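Local atomic coordinates of PrgZ (Enterococcus faecalis, PDB entry 4FAJ), a protein that binds peptide pheromone as an extracellular, membrane-anchored solute-binding receptor of the oligopeptide-binding family and probably takes part in peptide uptake. Residues 156-159 / 160-163; 282-285 / 286-290; 471-475 / 476-480. All coordinates share one frame; numbering follows the deposited sequence.

Contact 1 (156-159 / 160-163); sequences SPNV and ELFS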
# COMPACT_ATOMS: atom_id res chain seq x y z
N SER A 156 -1.07 -8.88 -13.33
CA SER A 156 -0.45 -8.15 -12.24
C SER A 156 -1.41 -7.14 -11.64
O SER A 156 -1.99 -6.34 -12.37
CB SER A 156 0.81 -7.42 -12.72
OG SER A 156 1.33 -6.60 -11.70
N PRO A 157 -1.54 -7.14 -10.30
CA PRO A 157 -2.30 -6.08 -9.67
C PRO A 157 -1.61 -4.71 -9.75
O PRO A 157 -2.20 -3.71 -9.33
CB PRO A 157 -2.36 -6.53 -8.21
CG PRO A 157 -1.10 -7.28 -8.01
CD PRO A 157 -0.84 -7.97 -9.32
N ASN A 158 -0.37 -4.67 -10.25
CA ASN A 158 0.40 -3.42 -10.31
C ASN A 158 0.42 -2.75 -11.69
O ASN A 158 1.15 -1.78 -11.89
CB ASN A 158 1.84 -3.67 -9.84
CG ASN A 158 1.93 -4.01 -8.36
OD1 ASN A 158 1.32 -3.34 -7.51
ND2 ASN A 158 2.70 -5.05 -8.05
N VAL A 159 -0.40 -3.23 -12.62
CA VAL A 159 -0.31 -2.79 -14.02
C VAL A 159 -0.55 -1.29 -14.19
O VAL A 159 0.08 -0.67 -15.05
CB VAL A 159 -1.25 -3.59 -14.98
CG1 VAL A 159 -0.81 -5.02 -15.08
CG2 VAL A 159 -2.73 -3.51 -14.54
N GLU A 160 -1.43 -0.71 -13.37
CA GLU A 160 -1.78 0.71 -13.46
C GLU A 160 -0.57 1.64 -13.20
O GLU A 160 -0.52 2.74 -13.74
CB GLU A 160 -2.91 1.04 -12.49
CG GLU A 160 -3.51 2.43 -12.62
CD GLU A 160 -4.38 2.57 -13.86
OE1 GLU A 160 -4.27 3.62 -14.55
OE2 GLU A 160 -5.18 1.64 -14.14
N LEU A 161 0.38 1.19 -12.39
CA LEU A 161 1.60 1.95 -12.11
C LEU A 161 2.47 2.21 -13.34
O LEU A 161 3.36 3.08 -13.31
CB LEU A 161 2.44 1.24 -11.06
CG LEU A 161 1.84 1.11 -9.66
CD1 LEU A 161 2.69 0.20 -8.78
CD2 LEU A 161 1.68 2.48 -9.03
N PHE A 162 2.24 1.43 -14.40
CA PHE A 162 3.00 1.54 -15.65
C PHE A 162 2.29 2.36 -16.73
O PHE A 162 2.82 2.52 -17.83
CB PHE A 162 3.33 0.13 -16.17
CG PHE A 162 4.39 -0.56 -15.36
CD1 PHE A 162 4.09 -1.11 -14.13
CD2 PHE A 162 5.70 -0.62 -15.81
CE1 PHE A 162 5.07 -1.72 -13.36
CE2 PHE A 162 6.69 -1.23 -15.04
CZ PHE A 162 6.37 -1.78 -13.82
N SER A 163 1.12 2.92 -16.40
CA SER A 163 0.25 3.59 -17.38
C SER A 163 0.87 4.81 -18.03
O SER A 163 0.53 5.13 -19.16
CB SER A 163 -1.08 3.98 -16.74
OG SER A 163 -1.73 2.83 -16.25
O HOH W 1 -2.75 -1.50 -10.72
O HOH W 2 -0.69 -0.04 -17.70

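Contact 2 (282-285 / 286-290); sequences TGIN and LYNDG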
# COMPACT_ATOMS: atom_id res chain seq x y z
N THR A 282 0.43 -9.59 23.90
CA THR A 282 1.53 -10.54 23.75
C THR A 282 2.79 -9.83 23.25
O THR A 282 3.87 -10.10 23.74
CB THR A 282 1.17 -11.67 22.77
OG1 THR A 282 -0.06 -12.29 23.19
CG2 THR A 282 2.27 -12.70 22.74
N GLY A 283 2.65 -8.91 22.30
CA GLY A 283 3.79 -8.15 21.79
C GLY A 283 4.47 -7.36 22.90
O GLY A 283 5.70 -7.34 23.00
N ILE A 284 3.67 -6.74 23.75
CA ILE A 284 4.17 -5.93 24.84
C ILE A 284 4.92 -6.79 25.87
O ILE A 284 6.02 -6.45 26.30
CB ILE A 284 3.03 -5.16 25.52
CG1 ILE A 284 2.44 -4.12 24.57
CG2 ILE A 284 3.49 -4.53 26.81
CD1 ILE A 284 1.16 -3.49 25.05
N ASN A 285 4.31 -7.92 26.24
CA ASN A 285 4.90 -8.84 27.20
C ASN A 285 6.24 -9.40 26.69
O ASN A 285 7.20 -9.49 27.46
CB ASN A 285 3.91 -9.97 27.53
CG ASN A 285 4.29 -10.75 28.79
OD1 ASN A 285 4.71 -11.90 28.71
ND2 ASN A 285 4.14 -10.12 29.95
N LEU A 286 6.30 -9.75 25.40
CA LEU A 286 7.55 -10.16 24.75
C LEU A 286 8.58 -9.02 24.75
O LEU A 286 9.75 -9.22 25.11
CB LEU A 286 7.27 -10.63 23.31
CG LEU A 286 6.57 -11.99 23.21
CD1 LEU A 286 6.12 -12.23 21.77
CD2 LEU A 286 7.45 -13.14 23.71
N TYR A 287 8.13 -7.83 24.39
CA TYR A 287 8.98 -6.65 24.38
C TYR A 287 9.59 -6.37 25.76
O TYR A 287 10.82 -6.20 25.86
CB TYR A 287 8.18 -5.44 23.89
CG TYR A 287 8.98 -4.16 23.82
CD1 TYR A 287 9.11 -3.33 24.94
CD2 TYR A 287 9.62 -3.78 22.64
CE1 TYR A 287 9.83 -2.14 24.86
CE2 TYR A 287 10.34 -2.60 22.56
CZ TYR A 287 10.45 -1.79 23.67
OH TYR A 287 11.17 -0.62 23.58
N ASN A 288 8.77 -6.38 26.80
CA ASN A 288 9.24 -6.13 28.17
C ASN A 288 10.18 -7.21 28.69
O ASN A 288 11.00 -6.94 29.57
CB ASN A 288 8.07 -5.98 29.14
CG ASN A 288 7.30 -4.69 28.92
OD1 ASN A 288 7.85 -3.73 28.40
ND2 ASN A 288 6.03 -4.67 29.32
N ASP A 289 10.08 -8.42 28.14
CA ASP A 289 10.99 -9.50 28.50
C ASP A 289 12.24 -9.56 27.62
O ASP A 289 13.07 -10.46 27.80
CB ASP A 289 10.27 -10.85 28.48
CG ASP A 289 9.24 -11.00 29.59
OD1 ASP A 289 9.24 -10.21 30.56
OD2 ASP A 289 8.43 -11.93 29.50
N GLY A 290 12.39 -8.62 26.68
CA GLY A 290 13.55 -8.59 25.77
C GLY A 290 13.49 -9.62 24.64
O GLY A 290 14.52 -9.95 24.03
O HOH W 3 6.75 -9.18 30.40
O HOH W 4 5.19 -7.05 30.80

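Contact 3 (471-475 / 476-480); sequences ADYAD and PISFL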
# COMPACT_ATOMS: atom_id res chain seq x y z
N ALA A 471 -0.33 5.51 0.27
CA ALA A 471 0.22 6.11 -0.94
C ALA A 471 1.56 5.47 -1.25
O ALA A 471 2.34 5.21 -0.35
CB ALA A 471 0.42 7.60 -0.76
N ASP A 472 1.79 5.22 -2.53
CA ASP A 472 3.08 4.71 -3.01
C ASP A 472 4.02 5.88 -3.31
O ASP A 472 5.23 5.73 -3.26
CB ASP A 472 2.89 3.86 -4.27
CG ASP A 472 2.15 2.56 -4.02
OD1 ASP A 472 2.36 1.92 -2.96
OD2 ASP A 472 1.34 2.18 -4.90
N TYR A 473 3.44 7.04 -3.64
CA TYR A 473 4.21 8.28 -3.89
C TYR A 473 3.36 9.51 -3.50
O TYR A 473 2.14 9.40 -3.36
CB TYR A 473 4.67 8.36 -5.36
CG TYR A 473 3.58 8.13 -6.39
CD1 TYR A 473 3.15 6.84 -6.70
CD2 TYR A 473 2.98 9.19 -7.04
CE1 TYR A 473 2.14 6.63 -7.63
CE2 TYR A 473 1.98 8.99 -8.00
CZ TYR A 473 1.57 7.72 -8.28
OH TYR A 473 0.55 7.54 -9.21
N ALA A 474 4.01 10.66 -3.30
CA ALA A 474 3.34 11.86 -2.72
C ALA A 474 2.53 12.67 -3.73
O ALA A 474 2.84 13.84 -3.99
CB ALA A 474 4.37 12.77 -2.02
N ASP A 475 1.52 12.06 -4.32
CA ASP A 475 0.61 12.76 -5.22
C ASP A 475 -0.78 12.17 -4.99
O ASP A 475 -0.92 10.96 -4.80
CB ASP A 475 1.06 12.61 -6.68
CG ASP A 475 0.27 13.49 -7.62
OD1 ASP A 475 -0.88 13.13 -7.95
OD2 ASP A 475 0.78 14.55 -8.04
N PRO A 476 -1.82 13.03 -5.01
CA PRO A 476 -3.18 12.54 -4.79
C PRO A 476 -3.59 11.39 -5.73
O PRO A 476 -4.41 10.54 -5.33
CB PRO A 476 -4.06 13.77 -5.04
CG PRO A 476 -3.19 14.93 -4.94
CD PRO A 476 -1.76 14.50 -5.15
N ILE A 477 -3.01 11.33 -6.92
CA ILE A 477 -3.37 10.30 -7.90
C ILE A 477 -3.02 8.87 -7.42
O ILE A 477 -3.64 7.93 -7.86
CB ILE A 477 -2.74 10.59 -9.30
CG1 ILE A 477 -3.42 9.79 -10.43
CG2 ILE A 477 -1.26 10.24 -9.32
CD1 ILE A 477 -4.93 9.89 -10.52
N SER A 478 -2.07 8.71 -6.50
CA SER A 478 -1.79 7.36 -5.95
C SER A 478 -3.08 6.77 -5.35
O SER A 478 -3.39 5.59 -5.58
CB SER A 478 -0.65 7.38 -4.93
OG SER A 478 -0.41 6.07 -4.42
N PHE A 479 -3.86 7.60 -4.65
CA PHE A 479 -5.16 7.18 -4.14
C PHE A 479 -6.28 7.15 -5.18
O PHE A 479 -7.02 6.17 -5.28
CB PHE A 479 -5.61 8.10 -3.00
CG PHE A 479 -5.01 7.75 -1.68
CD1 PHE A 479 -3.74 8.19 -1.36
CD2 PHE A 479 -5.71 6.97 -0.76
CE1 PHE A 479 -3.17 7.87 -0.15
CE2 PHE A 479 -5.14 6.66 0.48
CZ PHE A 479 -3.87 7.09 0.76
N LEU A 480 -6.41 8.25 -5.92
CA LEU A 480 -7.59 8.47 -6.77
C LEU A 480 -7.64 7.51 -7.97
O LEU A 480 -8.73 7.11 -8.40
CB LEU A 480 -7.70 9.95 -7.18
CG LEU A 480 -7.78 10.97 -6.03
CD1 LEU A 480 -7.70 12.44 -6.52
CD2 LEU A 480 -9.06 10.78 -5.18
O HOH W 5 0.11 4.30 -6.33

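Contact 1 (156-159 / 160-163)
A type I beta turn running straight into a 3-10 turn brings N158 and V159 against L161 and F162, in the loop between helices 139-150 and 168-172. Two of its backbone bonds cross from N158 and V159. L161 N donates to N158 O at 3.1 Å, and F162 N donates to V159 O over the same length, the latter the straighter at 157° at the hydrogen. Both donors stand well above the plane of the carbonyl they address. N158 O also faces the edge of the F162 ring, 3.8 Å from CD1 and in the ring plane. N158 and L161 run side by side in the same direction, with OD1 of N158 4.0 Å from CD1 of L161. Both CG atoms lie anti to their carbonyl carbons (chi1 -67° and -65°); the matching torsions, on residues one turn apart, keep the two side chains abreast. The amide end of N158 is bound beyond the turn, ND2 donating to A78 O. Further along, E160 O receives S163 N and S163 OG from the same face of its plane, the hydroxyl at 2.8 Å. Two waters bridge backbone and side-chain atoms: one donates to P157 O and accepts from E160 N, while the other donates to V159 O at 2.8 Å and weakly to S163 OG. The F162 ring stacks on Y211 and meets W146 edge to face, placing the turn against helix 139-150 and a neighbouring loop. At the start of the stretch, S156 OG accepts N158 N at 3.0 Å and is itself bonded to A76 O, so its hydroxyl ties two pieces of chain together. That serine-to-backbone bond, reaching two residues on, defines an ST turn, here leading through a beta turn into a short 3-10 segment.

Contact 2 (282-285 / 286-290)
I284 O takes N288 N at 2.8 Å, nearly along the C=O axis, with 166° at the hydrogen. The side chains of these two residues run parallel one turn apart, CG2 of I284 lying 3.6 Å from ND2 of N288. That amide nitrogen also binds Y305 OH and a water, a polar link to helix 299-305, on which I284 packs through Y301 and Y305. Y301 is a zinc ligand, so I284 packs against one residue of that metal site. G283 O accepts Y287 N at 2.8 Å, and T282 O accepts L286 N in a straighter bond. T282 and L286 lie alongside each other, with CG2 of T282 4.0 Å from CD1 of L286. Helix 280-288 ends here in a Schellman motif: G290, with phi 77°, bonds through its N to Y287 O. D289 N donates to N285 O at 3.1 Å, a more bent bond belonging to the last helical turn. A water bridges N285 O to D289 OD1, donating to both. Y287 CG is anti to its backbone N (chi1 -179°), which leads the ring away from the preceding turn; its OH bonds E310 and its ring receives K540 in a cation-pi contact.

Contact 3 (471-475 / 476-480)
After strand 464-470 the chain curls through an inverse gamma turn centred on A474 and enters helix 477-480, bringing A471 back beside S478 with their CA atoms 5.5 Å apart. S478 N closes the entry by donating to D475 O at 3.0 Å. The side chain of D475 caps the helix as well: OD1 accepts I477 N through its anti lone pair, 3.0 Å and 169°, and also forms a salt bridge with R510. S478 OG, extended anti to its own backbone N (chi1 179°), accepts D472 N at 3.0 Å and shares a water with D472 OD2. The CB of S478 sits over one face of the Y473 ring, 4.0 Å from its centroid, a CH-pi contact. I477 CG2 lies near the plane of the same ring, at its edge, 3.7 Å from CE2. Further along, A471 CB packs on F479 CE1 at 3.7 Å. Y473 also stacks on Y201, while D472 OD1 hydrogen-bonds the backbone of the bound peptide: a capped helix entry whose preceding loop forms part of the peptide-binding site.

Contacts 1 and 3 are neighbours, their centres 14 Å apart, and they touch where L161 CD2 packs on D472 OD2 at 4.2 Å. Through D472, contact 3 reaches the bound peptide directly, consistent with the 156-163 turn lying in the second shell beside that part of the site. Contact 2 stands apart, on the opposite side of the chain's centre from contact 1: its centre is about 40 Å from that of contact 1 and about 36 Å from that of contact 3, with no touch to either. It lies instead near the zinc site of E279, Y301 and E421, the side chain of T282 being about 7 Å from a zinc ion.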